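Side-chain contact in malonyl CoA-acyl carrier protein transacylase (Synechocystis sp. PCC 6803 substr. Kazusa, PDB 4RR5), which catalyses the transfer of the malonyl group from malonyl-CoA to holo-acyl carrier protein in fatty acid biosynthesis: residues 25-28 / 29-33. Numbering follows the deposited sequence.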
loop_
_atom_site.group_PDB
_atom_site.type_symbol
_atom_site.label_atom_id
_atom_site.label_comp_id
_atom_site.label_asym_id
_atom_site.label_seq_id
_atom_site.Cartn_x
_atom_site.Cartn_y
_atom_site.Cartn_z
ATOM N N ALA A 25 19.797 9.237 12.987
ATOM C CA ALA A 25 20.285 7.999 13.589
ATOM C C ALA A 25 19.288 6.857 13.387
ATOM O O ALA A 25 19.678 5.720 13.091
ATOM C CB ALA A 25 20.556 8.207 15.074
ATOM N N ILE A 26 18.003 7.176 13.541
ATOM C CA ILE A 26 16.921 6.206 13.375
ATOM C C ILE A 26 16.949 5.572 11.982
ATOM O O ILE A 26 16.915 4.351 11.861
ATOM C CB ILE A 26 15.551 6.863 13.658
ATOM C CG1 ILE A 26 15.271 6.818 15.168
ATOM C CG2 ILE A 26 14.427 6.186 12.841
ATOM C CD1 ILE A 26 14.169 7.744 15.657
ATOM N N ALA A 27 17.069 6.393 10.942
ATOM C CA ALA A 27 17.161 5.888 9.571
ATOM C C ALA A 27 18.428 5.080 9.330
ATOM O O ALA A 27 18.367 4.023 8.698
ATOM C CB ALA A 27 17.084 7.034 8.563
ATOM N N LYS A 28 19.569 5.584 9.807
ATOM C CA LYS A 28 20.851 4.912 9.589
ATOM C C LYS A 28 20.742 3.476 10.080
ATOM O O LYS A 28 20.993 2.522 9.336
ATOM C CB LYS A 28 21.986 5.651 10.308
ATOM C CG LYS A 28 23.410 5.123 10.035
ATOM C CD LYS A 28 24.455 5.910 10.851
ATOM C CE LYS A 28 25.891 5.505 10.539
ATOM N NZ LYS A 28 26.896 6.254 11.392
ATOM N N GLU A 29 20.317 3.350 11.332
ATOM C CA GLU A 29 20.131 2.075 12.001
ATOM C C GLU A 29 19.208 1.128 11.219
ATOM O O GLU A 29 19.620 0.041 10.815
ATOM C CB GLU A 29 19.600 2.344 13.414
ATOM C CG GLU A 29 19.021 1.152 14.153
ATOM C CD GLU A 29 18.349 1.553 15.469
ATOM O OE1 GLU A 29 18.548 2.698 15.940
ATOM O OE2 GLU A 29 17.613 0.717 16.039
ATOM N N LYS A 30 17.974 1.544 10.971
ATOM C CA LYS A 30 17.032 0.671 10.274
ATOM C C LYS A 30 17.480 0.286 8.860
ATOM O O LYS A 30 17.211 -0.827 8.407
ATOM C CB LYS A 30 15.655 1.318 10.219
ATOM C CG LYS A 30 15.003 1.345 11.551
ATOM C CD LYS A 30 13.511 1.221 11.425
ATOM C CE LYS A 30 12.939 0.813 12.768
ATOM N NZ LYS A 30 13.498 1.703 13.833
ATOM N N TYR A 31 18.162 1.193 8.174
ATOM C CA TYR A 31 18.733 0.866 6.878
ATOM C C TYR A 31 19.723 -0.271 7.002
ATOM O O TYR A 31 19.779 -1.130 6.130
ATOM C CB TYR A 31 19.425 2.083 6.241
ATOM C CG TYR A 31 18.477 3.042 5.544
ATOM C CD1 TYR A 31 17.354 2.570 4.871
ATOM C CD2 TYR A 31 18.697 4.422 5.576
ATOM C CE1 TYR A 31 16.483 3.443 4.239
ATOM C CE2 TYR A 31 17.826 5.307 4.945
ATOM C CZ TYR A 31 16.716 4.812 4.276
ATOM O OH TYR A 31 15.829 5.679 3.652
ATOM N N GLN A 32 20.507 -0.270 8.080
ATOM C CA GLN A 32 21.522 -1.309 8.284
ATOM C C GLN A 32 20.855 -2.629 8.626
ATOM O O GLN A 32 21.258 -3.673 8.117
ATOM C CB GLN A 32 22.519 -0.911 9.379
ATOM C CG GLN A 32 23.600 0.054 8.894
ATOM C CD GLN A 32 24.341 0.761 10.030
ATOM O OE1 GLN A 32 24.147 0.458 11.214
ATOM N NE2 GLN A 32 25.194 1.712 9.670
ATOM N N GLN A 33 19.834 -2.572 9.481
ATOM C CA GLN A 33 18.972 -3.721 9.729
ATOM C C GLN A 33 18.366 -4.266 8.444
ATOM O O GLN A 33 18.365 -5.476 8.224
ATOM C CB GLN A 33 17.842 -3.365 10.679
ATOM C CG GLN A 33 18.265 -3.001 12.065
ATOM C CD GLN A 33 17.064 -2.749 12.948
ATOM O OE1 GLN A 33 16.980 -1.722 13.630
ATOM N NE2 GLN A 33 16.114 -3.687 12.932
#
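With chi1 at -81°, Y31 sets its CG beside its own backbone N, a setting that turns the ring back towards A27, one turn earlier. There its CE2 meets A27 CB at 4.1 Å, and CD2 comes within 3.2 Å of A27 O, which approaches the ring obliquely. That oxygen is already engaged, since Y31 N donates to A27 O at 2.9 Å. A27 touches I69 of helix 56-76, and its small methyl probably lets that helix come close. K28 and Q32 run side by side on the exposed flank, pointing the same way: K28, its CG anti to the backbone N (chi1 -174°), is fully extended, and its CG and CE pass Q32 NE2 at 3.9 and 4.0 Å, the NE2 end of the amide coming up beside the lysine methylenes.

This is the amphipathic opening of helix 25-38 in the acyl transferase fold, held by successive i to i+4 bonds such as E29 N to A25 O at 3.0 Å and K30 N to I26 O at 3.1 Å. Its inner side carries A27 and Y31, while the outer one suits long polar chains, whose methylenes pack on a neighbour and whose polar ends can face solvent. Tyrosine can fill space between I66, I69 and V43 and still end in a hydroxyl hydrogen-bonded to G18 O; replacing it with alanine is likely to open a gap beside A27 and leave G18 O without its side-chain partner. K30 lays CG at 3.6 Å from I26 O, and its flexible chain bends on to carry NZ into a salt bridge with D72.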